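Local coordinates for hydrolase, isochorismatase family (Pseudomonas putida KT2440, PDB 4H17), which probably catalyses a hydrolysis reaction as a dimeric member of the isochorismatase family with a Rossmann-like fold, at residues A[87-90]-A[91-94]; A[152-155]-A[156-159]; A[163-167]-A[168-172]; A[135-138]-A[139-143]; A[17-21]-A[22-26]. All coordinates share one frame; numbering follows the deposited sequence.

Contact 1: residues A[87-90]-A[91-94]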
loop_
_atom_site.group_PDB
_atom_site.type_symbol
_atom_site.label_atom_id
_atom_site.label_comp_id
_atom_site.label_asym_id
_atom_site.label_seq_id
_atom_site.Cartn_x
_atom_site.Cartn_y
_atom_site.Cartn_z
ATOM N N GLN A 87 -23.831 7.595 -4.399
ATOM C CA GLN A 87 -24.292 8.552 -3.389
ATOM C C GLN A 87 -23.500 8.395 -2.096
ATOM O O GLN A 87 -23.031 7.290 -1.781
ATOM C CB GLN A 87 -25.805 8.384 -3.105
ATOM C CG GLN A 87 -26.668 8.764 -4.314
ATOM C CD GLN A 87 -28.080 8.240 -4.194
ATOM O OE1 GLN A 87 -28.464 7.701 -3.173
ATOM N NE2 GLN A 87 -28.851 8.371 -5.256
ATOM N N PHE A 88 -23.418 9.469 -1.311
ATOM C CA PHE A 88 -22.949 9.342 0.047
ATOM C C PHE A 88 -23.798 8.418 0.891
ATOM O O PHE A 88 -25.061 8.416 0.809
ATOM C CB PHE A 88 -22.856 10.716 0.727
ATOM C CG PHE A 88 -21.774 11.574 0.188
ATOM C CD1 PHE A 88 -20.455 11.304 0.552
ATOM C CD2 PHE A 88 -22.055 12.639 -0.658
ATOM C CE1 PHE A 88 -19.433 12.082 0.060
ATOM C CE2 PHE A 88 -21.029 13.436 -1.143
ATOM C CZ PHE A 88 -19.734 13.141 -0.774
ATOM N N ILE A 89 -23.138 7.668 1.764
ATOM C CA ILE A 89 -23.819 6.900 2.796
ATOM C C ILE A 89 -24.646 7.822 3.717
ATOM O O ILE A 89 -24.198 8.850 4.153
ATOM C CB ILE A 89 -22.787 6.148 3.664
ATOM C CG1 ILE A 89 -22.123 5.067 2.827
ATOM C CG2 ILE A 89 -23.397 5.575 4.957
ATOM C CD1 ILE A 89 -20.907 4.453 3.486
ATOM N N PRO A 90 -25.901 7.462 3.975
ATOM C CA PRO A 90 -26.720 8.348 4.802
ATOM C C PRO A 90 -26.066 8.747 6.123
ATOM O O PRO A 90 -25.508 7.877 6.854
ATOM C CB PRO A 90 -27.995 7.531 5.020
ATOM C CG PRO A 90 -28.039 6.632 3.818
ATOM C CD PRO A 90 -26.620 6.250 3.570
ATOM N N GLY A 91 -26.073 10.055 6.365
ATOM C CA GLY A 91 -25.477 10.654 7.530
ATOM C C GLY A 91 -24.054 11.142 7.321
ATOM O O GLY A 91 -23.532 11.885 8.163
ATOM N N LEU A 92 -23.430 10.722 6.219
ATOM C CA LEU A 92 -22.055 11.063 5.955
ATOM C C LEU A 92 -21.938 12.063 4.807
ATOM O O LEU A 92 -20.859 12.210 4.201
ATOM C CB LEU A 92 -21.218 9.797 5.706
ATOM C CG LEU A 92 -21.243 8.728 6.803
ATOM C CD1 LEU A 92 -20.236 7.629 6.507
ATOM C CD2 LEU A 92 -20.985 9.347 8.170
ATOM N N GLU A 93 -23.051 12.729 4.493
ATOM C CA GLU A 93 -23.067 13.762 3.474
ATOM C C GLU A 93 -22.235 15.000 3.887
ATOM O O GLU A 93 -22.246 15.397 5.057
ATOM C CB GLU A 93 -24.493 14.223 3.150
ATOM C CG GLU A 93 -25.475 13.096 2.837
ATOM C CD GLU A 93 -26.154 12.469 4.043
ATOM O OE1 GLU A 93 -25.819 12.791 5.203
ATOM O OE2 GLU A 93 -27.055 11.631 3.803
ATOM N N PRO A 94 -21.587 15.662 2.910
ATOM C CA PRO A 94 -20.924 16.948 3.176
ATOM C C PRO A 94 -21.894 18.064 3.498
ATOM O O PRO A 94 -23.081 18.028 3.063
ATOM C CB PRO A 94 -20.238 17.290 1.881
ATOM C CG PRO A 94 -20.136 16.034 1.110
ATOM C CD PRO A 94 -21.287 15.165 1.558
HETATM O O HOH W 1 -27.009 10.361 1.297
#
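A type II beta turn runs from I89 to L92, with P90 and G91 as its inner corner residues. The N-H of L92 closes it on I89 O at 2.9 Å. G91 has a positive phi, and a CB there would press on P90 O, so glycine suits this place. The chain then runs back, and F88 faces E93 and P94 across the turn.

The ring of F88 meets the ring of P94 in a CH-pi contact. P94 CD lies 3.4 Å from the F88 ring centroid and 19° off the ring normal, over the face but shifted toward CE2. P94 CG follows behind it, 3.5 Å from F88 CZ. F88 CG is anti to the carbonyl carbon (chi1 -70°), which lays the ring so that one face meets P94 CD. Replacing this phenylalanine by alanine is likely to leave P94 CD without the ring face it rests on and to open a gap beside R70 and V100.

E93 bends at CG and folds its carboxylate back over the turn. E93 OE2 accepts the N-H of G91 at 3.2 Å, from above the carboxylate plane; a weak bond joins G91 N to E93 OE1. A water gives hydrogen bonds to both E93 OE2 and F88 O. On the buried side, I89 and L92 point the same way, with I89 CG2 and L92 CD1 4.1 Å apart, and both pack on V49 of helix 45-61.

This is a proline-glycine type II turn, here in the loop between parallel strands 66-71 and 99-103 of the Rossmann-like fold.

Contact 2: residues A[152-155]-A[156-159]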
loop_
_atom_site.group_PDB
_atom_site.type_symbol
_atom_site.label_atom_id
_atom_site.label_comp_id
_atom_site.label_asym_id
_atom_site.label_seq_id
_atom_site.Cartn_x
_atom_site.Cartn_y
_atom_site.Cartn_z
ATOM N N THR A 152 -2.824 9.839 10.792
ATOM C CA THR A 152 -3.409 9.052 11.861
ATOM C C THR A 152 -4.637 8.378 11.251
ATOM O O THR A 152 -5.583 9.066 10.826
ATOM C CB THR A 152 -3.815 9.901 13.065
ATOM O OG1 THR A 152 -2.630 10.478 13.633
ATOM C CG2 THR A 152 -4.515 9.050 14.085
ATOM N N LEU A 153 -4.585 7.056 11.173
ATOM C CA LEU A 153 -5.619 6.281 10.499
ATOM C C LEU A 153 -6.557 5.732 11.531
ATOM O O LEU A 153 -6.130 5.070 12.480
ATOM C CB LEU A 153 -4.955 5.144 9.718
ATOM C CG LEU A 153 -5.826 4.144 8.985
ATOM C CD1 LEU A 153 -6.803 4.742 8.009
ATOM C CD2 LEU A 153 -4.915 3.161 8.281
ATOM N N VAL A 154 -7.848 5.947 11.345
ATOM C CA VAL A 154 -8.815 5.604 12.398
ATOM C C VAL A 154 -9.337 4.207 12.115
ATOM O O VAL A 154 -10.166 4.007 11.230
ATOM C CB VAL A 154 -9.972 6.598 12.480
ATOM C CG1 VAL A 154 -10.865 6.293 13.670
ATOM C CG2 VAL A 154 -9.428 8.005 12.540
ATOM N N GLU A 155 -8.814 3.226 12.854
ATOM C CA GLU A 155 -8.950 1.823 12.442
ATOM C C GLU A 155 -10.388 1.306 12.529
ATOM O O GLU A 155 -10.787 0.411 11.786
ATOM C CB GLU A 155 -8.040 0.918 13.281
ATOM C CG GLU A 155 -8.300 1.031 14.766
ATOM C CD GLU A 155 -7.202 0.394 15.584
ATOM O OE1 GLU A 155 -6.683 -0.664 15.143
ATOM O OE2 GLU A 155 -6.868 0.958 16.654
ATOM N N ASP A 156 -11.167 1.884 13.430
ATOM C CA ASP A 156 -12.574 1.488 13.619
ATOM C C ASP A 156 -13.574 2.403 12.895
ATOM O O ASP A 156 -14.782 2.257 13.009
ATOM C CB ASP A 156 -12.901 1.282 15.113
ATOM C CG ASP A 156 -12.710 2.533 15.946
ATOM O OD1 ASP A 156 -12.361 3.599 15.412
ATOM O OD2 ASP A 156 -12.912 2.431 17.179
ATOM N N ALA A 157 -13.023 3.251 12.037
ATOM C CA ALA A 157 -13.791 4.120 11.131
ATOM C C ALA A 157 -13.389 3.798 9.686
ATOM O O ALA A 157 -13.441 4.660 8.785
ATOM C CB ALA A 157 -13.539 5.561 11.443
ATOM N N SER A 158 -12.974 2.565 9.484
ATOM C CA SER A 158 -12.519 2.075 8.175
ATOM C C SER A 158 -12.912 0.608 8.102
ATOM O O SER A 158 -13.118 -0.059 9.144
ATOM C CB SER A 158 -11.019 2.316 8.022
ATOM O OG SER A 158 -10.505 1.778 6.776
ATOM N N ALA A 159 -13.031 0.070 6.894
ATOM C CA ALA A 159 -13.438 -1.288 6.712
ATOM C C ALA A 159 -12.986 -1.840 5.402
ATOM O O ALA A 159 -12.598 -1.103 4.485
ATOM C CB ALA A 159 -14.957 -1.416 6.828
#
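This is a local contact round a type I beta turn, in which V154 and A157 meet inside strand 150-159 of the parallel sheet. The turn breaks the strand and changes its direction at 155-157. It is buried near the middle of the chain, in the strand that ends the beta-alpha-beta unit 125-131, 133-146, 150-159.

The turn is closed by A157 N, which gives a hydrogen bond to V154 O at 3.1 Å. The same two residues pack through their side chains. V154 CG1 lies 3.6 Å from A157 CB. This branch is anti to the V154 nitrogen (chi1 -174°), which carries it along the chain toward the turn. I127 and L55 flank V154, and C129, I52 and L55 flank A157.

D156 lies across V154, with D156 OD1 3.5 Å from V154 CG1. Its CG sits between the backbone N and the carbonyl carbon, chi1 61°, and the OD1 oxygen is hydrogen-bonded to T193 OG1. The backbone oxygens of the two corner residues are also satisfied. E155 O is hydrogen-bonded to H176 NE2 of helix 172-186, and D156 O to N51 ND2 of helix 45-61. Beyond the turn, S158 CB comes to 3.7 Å from V154 O.

The chemistry is thus divided. One backbone bond and a small apolar pair hold the turn itself. The D156 carboxylate ties it to the C-terminal loop, and the carbonyls of E155 and D156 tie it to a helix each, so the polar groups of this buried corner are matched by its surroundings.

Contact 3: residues A[163-167]-A[168-172]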
loop_
_atom_site.group_PDB
_atom_site.type_symbol
_atom_site.label_atom_id
_atom_site.label_comp_id
_atom_site.label_asym_id
_atom_site.label_seq_id
_atom_site.Cartn_x
_atom_site.Cartn_y
_atom_site.Cartn_z
ATOM N N LEU A 163 -11.459 -11.230 1.146
ATOM C CA LEU A 163 -10.719 -11.347 -0.127
ATOM C C LEU A 163 -10.291 -12.745 -0.484
ATOM O O LEU A 163 -10.067 -13.601 0.398
ATOM C CB LEU A 163 -9.464 -10.474 -0.140
ATOM C CG LEU A 163 -9.661 -8.980 0.078
ATOM C CD1 LEU A 163 -8.316 -8.280 0.175
ATOM C CD2 LEU A 163 -10.534 -8.382 -0.976
ATOM N N ALA A 164 -10.253 -13.004 -1.788
ATOM C CA ALA A 164 -9.711 -14.238 -2.300
ATOM C C ALA A 164 -8.215 -14.340 -2.103
ATOM O O ALA A 164 -7.494 -13.405 -2.342
ATOM C CB ALA A 164 -10.036 -14.399 -3.766
ATOM N N PHE A 165 -7.776 -15.520 -1.707
ATOM C CA PHE A 165 -6.386 -15.938 -1.828
ATOM C C PHE A 165 -6.429 -17.303 -2.531
ATOM O O PHE A 165 -6.796 -18.360 -1.951
ATOM C CB PHE A 165 -5.685 -15.993 -0.464
ATOM C CG PHE A 165 -4.284 -16.404 -0.570
ATOM C CD1 PHE A 165 -3.356 -15.500 -1.048
ATOM C CD2 PHE A 165 -3.908 -17.708 -0.329
ATOM C CE1 PHE A 165 -2.051 -15.882 -1.250
ATOM C CE2 PHE A 165 -2.593 -18.097 -0.539
ATOM C CZ PHE A 165 -1.670 -17.169 -1.000
ATOM N N LYS A 166 -6.136 -17.286 -3.820
ATOM C CA LYS A 166 -6.251 -18.479 -4.655
ATOM C C LYS A 166 -7.674 -19.035 -4.566
ATOM O O LYS A 166 -8.616 -18.257 -4.620
ATOM C CB LYS A 166 -5.138 -19.485 -4.350
ATOM C CG LYS A 166 -3.781 -18.815 -4.487
ATOM C CD LYS A 166 -2.615 -19.759 -4.289
ATOM C CE LYS A 166 -1.264 -19.024 -4.191
ATOM N NZ LYS A 166 -0.667 -18.749 -5.536
ATOM N N ASP A 167 -7.873 -20.334 -4.340
ATOM C CA ASP A 167 -9.265 -20.840 -4.254
ATOM C C ASP A 167 -9.735 -20.924 -2.821
ATOM O O ASP A 167 -10.335 -21.912 -2.432
ATOM C CB ASP A 167 -9.370 -22.202 -4.926
ATOM C CG ASP A 167 -10.784 -22.571 -5.316
ATOM O OD1 ASP A 167 -11.707 -21.701 -5.373
ATOM O OD2 ASP A 167 -10.952 -23.772 -5.604
ATOM N N GLY A 168 -9.439 -19.895 -2.037
ATOM C CA GLY A 168 -9.796 -19.819 -0.637
ATOM C C GLY A 168 -10.157 -18.390 -0.310
ATOM O O GLY A 168 -10.063 -17.474 -1.169
ATOM N N VAL A 169 -10.512 -18.160 0.953
ATOM C CA VAL A 169 -10.966 -16.847 1.377
ATOM C C VAL A 169 -10.330 -16.380 2.684
ATOM O O VAL A 169 -10.188 -17.144 3.634
ATOM C CB VAL A 169 -12.491 -16.834 1.553
ATOM C CG1 VAL A 169 -12.963 -15.425 1.849
ATOM C CG2 VAL A 169 -13.183 -17.385 0.320
ATOM N N ILE A 170 -9.879 -15.141 2.694
ATOM C CA ILE A 170 -9.373 -14.522 3.919
ATOM C C ILE A 170 -10.459 -13.568 4.431
ATOM O O ILE A 170 -10.881 -12.637 3.716
ATOM C CB ILE A 170 -8.069 -13.758 3.707
ATOM C CG1 ILE A 170 -6.963 -14.678 3.149
ATOM C CG2 ILE A 170 -7.627 -13.125 5.035
ATOM C CD1 ILE A 170 -5.704 -14.014 2.666
ATOM N N PRO A 171 -10.941 -13.800 5.648
ATOM C CA PRO A 171 -11.936 -12.865 6.156
ATOM C C PRO A 171 -11.504 -11.426 6.189
ATOM O O PRO A 171 -10.353 -11.079 6.530
ATOM C CB PRO A 171 -12.218 -13.345 7.579
ATOM C CG PRO A 171 -11.755 -14.736 7.610
ATOM C CD PRO A 171 -10.725 -14.941 6.559
ATOM N N ALA A 172 -12.508 -10.571 6.058
ATOM C CA ALA A 172 -12.349 -9.140 6.140
ATOM C C ALA A 172 -11.597 -8.711 7.405
ATOM O O ALA A 172 -10.698 -7.898 7.304
ATOM C CB ALA A 172 -13.715 -8.478 6.071
#
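Both backbone bonds are made between L163 and I170, an antiparallel hydrogen-bonded pair of a short beta hairpin. I170 N gives to L163 O at 2.8 Å, almost straight at 173°. In return, L163 N gives to I170 O at 3.0 Å. L163 O also meets V169 CA in a CA-H...O contact of 3.5 Å. A164 and V169 are the non-hydrogen-bonded pair that follows. Here G168 O is met by A164 CA in a CA-H...O contact of 3.4 Å, besides accepting the N-H of F165 at 3.1 Å. The return bond from G168 N to F165 O is weak, and a type II' turn from F165 to G168 closes the end.

Among the side chains, I170 CD1 touches F165 CB at 3.7 Å. F165 CG is anti to its nitrogen (chi1 -180°), and the ring leads away to Q177 of the second subunit. K166 NZ makes a salt bridge with E155 OE2 of the second subunit.

The hairpin follows strand 150-159 and precedes helix 172-186. P171 is at the N-cap position, and A172 N is hydrogen-bonded to D162 OD1. L163 and I170 lie on I175 of that helix, while A164 and D167 pack on V4 of the second subunit.

Contact 4: residues A[135-138]-A[139-143]. With SO4 (sulfate ion), chain C; SO4 (sulfate ion), chain D; SO4 (sulfate ion), chain I.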
loop_
_atom_site.group_PDB
_atom_site.type_symbol
_atom_site.label_atom_id
_atom_site.label_comp_id
_atom_site.label_asym_id
_atom_site.label_seq_id
_atom_site.Cartn_x
_atom_site.Cartn_y
_atom_site.Cartn_z
ATOM N N SER A 135 -7.124 -0.743 0.018
ATOM C CA SER A 135 -7.041 -0.259 -1.363
ATOM C C SER A 135 -6.914 1.272 -1.402
ATOM O O SER A 135 -5.820 1.781 -1.250
ATOM C CB SER A 135 -8.194 -0.822 -2.210
ATOM O OG SER A 135 -8.153 -0.312 -3.521
ATOM N N SER A 136 -8.021 2.032 -1.450
ATOM C CA SER A 136 -7.883 3.506 -1.503
ATOM C C SER A 136 -7.278 4.134 -0.223
ATOM O O SER A 136 -6.521 5.092 -0.303
ATOM C CB SER A 136 -9.204 4.250 -1.830
ATOM O OG SER A 136 -9.556 4.113 -3.198
ATOM N N VAL A 137 -7.563 3.555 0.935
ATOM C CA VAL A 137 -7.094 4.136 2.196
ATOM C C VAL A 137 -5.575 3.911 2.310
ATOM O O VAL A 137 -4.812 4.868 2.408
ATOM C CB VAL A 137 -7.838 3.546 3.404
ATOM C CG1 VAL A 137 -7.253 4.062 4.687
ATOM C CG2 VAL A 137 -9.326 3.902 3.379
ATOM N N SER A 138 -5.185 2.634 2.226
ATOM C CA SER A 138 -3.770 2.263 2.266
ATOM C C SER A 138 -2.966 3.043 1.236
ATOM O O SER A 138 -1.893 3.631 1.564
ATOM C CB SER A 138 -3.604 0.755 2.040
ATOM O OG SER A 138 -2.220 0.447 2.118
ATOM N N THR A 139 -3.477 3.129 0.011
ATOM C CA THR A 139 -2.736 3.795 -1.059
ATOM C C THR A 139 -2.594 5.287 -0.777
ATOM O O THR A 139 -1.502 5.849 -0.914
ATOM C CB THR A 139 -3.382 3.583 -2.398
ATOM O OG1 THR A 139 -3.557 2.198 -2.622
ATOM C CG2 THR A 139 -2.543 4.208 -3.498
ATOM N N THR A 140 -3.685 5.923 -0.331
ATOM C CA THR A 140 -3.667 7.361 -0.082
ATOM C C THR A 140 -2.756 7.729 1.104
ATOM O O THR A 140 -2.003 8.670 1.010
ATOM C CB THR A 140 -5.110 7.899 0.050
ATOM O OG1 THR A 140 -5.783 7.679 -1.203
ATOM C CG2 THR A 140 -5.079 9.359 0.397
ATOM N N VAL A 141 -2.778 6.898 2.135
ATOM C CA VAL A 141 -1.957 7.123 3.314
ATOM C C VAL A 141 -0.511 6.978 2.897
ATOM O O VAL A 141 0.342 7.761 3.294
ATOM C CB VAL A 141 -2.334 6.138 4.428
ATOM C CG1 VAL A 141 -1.317 6.116 5.567
ATOM C CG2 VAL A 141 -3.707 6.515 4.990
ATOM N N ARG A 142 -0.217 5.953 2.115
ATOM C CA ARG A 142 1.173 5.775 1.655
ATOM C C ARG A 142 1.652 6.987 0.844
ATOM O O ARG A 142 2.754 7.489 1.079
ATOM C CB ARG A 142 1.316 4.500 0.826
ATOM C CG ARG A 142 1.076 3.192 1.623
ATOM C CD ARG A 142 0.912 1.983 0.730
ATOM N NE ARG A 142 0.567 0.750 1.458
ATOM C CZ ARG A 142 1.454 -0.156 1.871
ATOM N NH1 ARG A 142 2.740 -0.020 1.613
ATOM N NH2 ARG A 142 1.035 -1.249 2.523
ATOM N N ARG A 143 0.819 7.468 -0.065
ATOM C CA ARG A 143 1.184 8.617 -0.878
ATOM C C ARG A 143 1.411 9.884 -0.035
ATOM O O ARG A 143 2.309 10.693 -0.310
ATOM C CB ARG A 143 0.158 8.858 -1.985
ATOM C CG ARG A 143 0.612 9.891 -3.014
ATOM C CD ARG A 143 1.921 9.534 -3.653
ATOM N NE ARG A 143 2.272 10.479 -4.705
ATOM C CZ ARG A 143 3.521 10.736 -5.074
ATOM N NH1 ARG A 143 4.514 10.087 -4.490
ATOM N NH2 ARG A 143 3.774 11.631 -6.048
HETATM S S SO4 C . -11.456 1.156 -3.090
HETATM O O1 SO4 C . -11.551 2.557 -3.555
HETATM O O2 SO4 C . -10.705 1.063 -1.863
HETATM O O3 SO4 C . -10.712 0.400 -4.126
HETATM O O4 SO4 C . -12.773 0.500 -2.999
HETATM S S SO4 D . 0.285 12.179 -7.463
HETATM O O1 SO4 D . -0.020 11.303 -8.605
HETATM O O2 SO4 D . 0.098 11.371 -6.268
HETATM O O3 SO4 D . -0.672 13.298 -7.469
HETATM O O4 SO4 D . 1.708 12.651 -7.560
HETATM S S SO4 I . 6.784 9.961 -7.235
HETATM O O1 SO4 I . 5.981 10.986 -7.966
HETATM O O2 SO4 I . 7.053 10.427 -5.844
HETATM O O3 SO4 I . 8.149 9.921 -7.860
HETATM O O4 SO4 I . 6.219 8.593 -7.283
#
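One turn apart on helix 133-146, S138 and R142 join their side chains. R142 NE points its N-H at S138 OG, 2.9 Å away and nearly straight at 174°, with the hydroxyl at the edge of the guanidinium and in its plane. The arginine chain is extended from CG to NE. E179 OE2 is bound by both S138 OG and R142 NH2, the latter a salt bridge.

The tight part is the inner run of the helix. T139 OG1 gives to S135 O at 2.7 Å and T140 OG1 to S136 O at 2.8 Å. Each of these carbonyls also takes the backbone N-H of the same threonine, so two bonds grip each oxygen. V137 and V141 pack on L153 and C151 of strand 150-159. R142 is fixed further by the F187 ring in a cation-pi contact and by T139 of the second subunit. With alanine at this position the E179 carboxylate would probably lose its counter-charge, S138 OG one of its partners and T139 of the second subunit a donor.

The outer side is R143, partly exposed and ion-bound rather than packed. Its guanidinium holds two sulfates, probably from the crystallisation liquor, with R143 NH2 2.8 Å from O4 of the chain D ion, and it forms a salt bridge with D146.

A third sulfate, probably of the same origin, sits at the start of the helix. S136 N and the hydroxyls of S135 and S136 bind it, with S136 OG 2.6 Å from O1; Y35, H71 and M132 N also bond it. S136 OG is hydrogen-bonded to K103 NZ and weakly to D30 OD2. This is consistent with the Asp-Lys-nucleophile site of the isochorismatase family.

Contact 5: residues A[17-21]-A[22-26]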
loop_
_atom_site.group_PDB
_atom_site.type_symbol
_atom_site.label_atom_id
_atom_site.label_comp_id
_atom_site.label_asym_id
_atom_site.label_seq_id
_atom_site.Cartn_x
_atom_site.Cartn_y
_atom_site.Cartn_z
ATOM N N PRO A 17 3.781 11.502 17.310
ATOM C CA PRO A 17 2.541 11.317 18.055
ATOM C C PRO A 17 1.283 11.240 17.182
ATOM O O PRO A 17 1.264 11.788 16.083
ATOM C CB PRO A 17 2.445 12.567 18.930
ATOM C CG PRO A 17 3.757 13.245 18.828
ATOM C CD PRO A 17 4.374 12.828 17.534
ATOM N N PRO A 18 0.228 10.591 17.688
ATOM C CA PRO A 18 -1.028 10.664 16.955
ATOM C C PRO A 18 -1.553 12.077 16.852
ATOM O O PRO A 18 -1.264 12.943 17.688
ATOM C CB PRO A 18 -1.979 9.775 17.742
ATOM C CG PRO A 18 -1.322 9.564 19.075
ATOM C CD PRO A 18 0.142 9.644 18.811
ATOM N N ALA A 19 -2.365 12.297 15.823
ATOM C CA ALA A 19 -2.890 13.635 15.540
ATOM C C ALA A 19 -3.819 14.049 16.649
ATOM O O ALA A 19 -4.510 13.211 17.238
ATOM C CB ALA A 19 -3.674 13.639 14.238
ATOM N N LYS A 20 -3.853 15.345 16.919
ATOM C CA LYS A 20 -4.905 15.922 17.751
ATOM C C LYS A 20 -5.862 16.523 16.741
ATOM O O LYS A 20 -5.430 17.261 15.854
ATOM C CB LYS A 20 -4.359 17.011 18.687
ATOM C CG LYS A 20 -3.459 16.547 19.828
ATOM C CD LYS A 20 -4.205 15.721 20.863
ATOM C CE LYS A 20 -3.818 16.121 22.274
ATOM N NZ LYS A 20 -2.355 15.940 22.467
ATOM N N LEU A 21 -7.150 16.217 16.873
ATOM C CA LEU A 21 -8.175 16.759 15.967
ATOM C C LEU A 21 -8.047 18.291 15.836
ATOM O O LEU A 21 -8.205 18.849 14.756
ATOM C CB LEU A 21 -9.573 16.362 16.434
ATOM C CG LEU A 21 -10.727 16.828 15.556
ATOM C CD1 LEU A 21 -10.504 16.390 14.100
ATOM C CD2 LEU A 21 -12.050 16.305 16.099
ATOM N N SER A 22 -7.713 18.956 16.944
ATOM C CA SER A 22 -7.596 20.399 17.009
ATOM C C SER A 22 -6.510 20.973 16.119
ATOM O O SER A 22 -6.557 22.172 15.794
ATOM C CB SER A 22 -7.360 20.839 18.457
ATOM O OG SER A 22 -6.152 20.331 18.991
ATOM N N HIS A 23 -5.548 20.152 15.705
ATOM C CA HIS A 23 -4.493 20.607 14.797
ATOM C C HIS A 23 -4.485 19.851 13.471
ATOM O O HIS A 23 -3.517 19.928 12.709
ATOM C CB HIS A 23 -3.142 20.452 15.478
ATOM C CG HIS A 23 -3.065 21.093 16.821
ATOM N ND1 HIS A 23 -3.406 22.409 17.039
ATOM C CD2 HIS A 23 -2.692 20.595 18.025
ATOM C CE1 HIS A 23 -3.246 22.697 18.321
ATOM N NE2 HIS A 23 -2.806 21.614 18.938
ATOM N N ALA A 24 -5.588 19.189 13.152
ATOM C CA ALA A 24 -5.601 18.280 12.002
ATOM C C ALA A 24 -6.593 18.679 10.926
ATOM O O ALA A 24 -7.472 19.466 11.170
ATOM C CB ALA A 24 -5.903 16.864 12.473
ATOM N N SER A 25 -6.391 18.105 9.743
ATOM C CA SER A 25 -7.402 18.078 8.662
ATOM C C SER A 25 -7.999 16.659 8.643
ATOM O O SER A 25 -7.262 15.668 8.747
ATOM C CB SER A 25 -6.800 18.354 7.308
ATOM O OG SER A 25 -6.189 19.653 7.161
ATOM N N LEU A 26 -9.326 16.551 8.508
ATOM C CA LEU A 26 -10.026 15.249 8.505
ATOM C C LEU A 26 -10.352 14.876 7.058
ATOM O O LEU A 26 -10.871 15.700 6.299
ATOM C CB LEU A 26 -11.332 15.299 9.275
ATOM C CG LEU A 26 -12.239 14.055 9.240
ATOM C CD1 LEU A 26 -11.588 12.832 9.873
ATOM C CD2 LEU A 26 -13.548 14.366 9.928
#
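K20 O and L21 O each receive a backbone N-H from three residues on. H23 N gives to K20 O at 2.9 Å, and A24 N to L21 O at 3.1 Å. These two i to i+3 bonds make a short 3-10 turn at L21 and S22.

Outside these bonds the side chains pack lightly. S22 OG lies 3.5 Å above the plane of the H23 ring, over its centre. Its chi1 of 62° sets the oxygen between the backbone N and the carbonyl carbon. In the conformer given for the lysine, S22 OG also comes to 3.8 Å from K20 CB. That same CB meets H23 CD2 at 4.0 Å.

On the buried side, A24 CB rests 3.4 Å from K20 O, and 4.3 Å from A19 CB. A19, L21 and A24 all pack on I127 of strand 125-131. L21 also reaches A58 of helix 45-61. A19 N is held by T152 OG1.

The arrangement is a single 3-10 turn leading into strand 24-29, a central strand of the parallel sheet in this Rossmann-like fold.

In the fold
Contacts 2, 4 and 5 form a connected group round the parallel sheet. Contacts 2 and 4 are about 12 Å apart between centres and touch where L153 CD1 meets V137 CG1 at 3.4 Å. Contact 5 lies about 14 Å from contact 2, centre to centre, and meets it at T152 OG1 and A19 N, 2.9 Å apart, a probable hydrogen bond. Contact 1 stands aside, its nearest atoms about 8 Å from contact 2. Contact 3 is about 35 Å from contact 5 between centres. Contacts 3 and 4 both touch the second subunit, and E155 of contact 2 pairs with K166 of the second subunit. Contact 4 holds the sulfate at S135 and S136, in the putative active-site pocket.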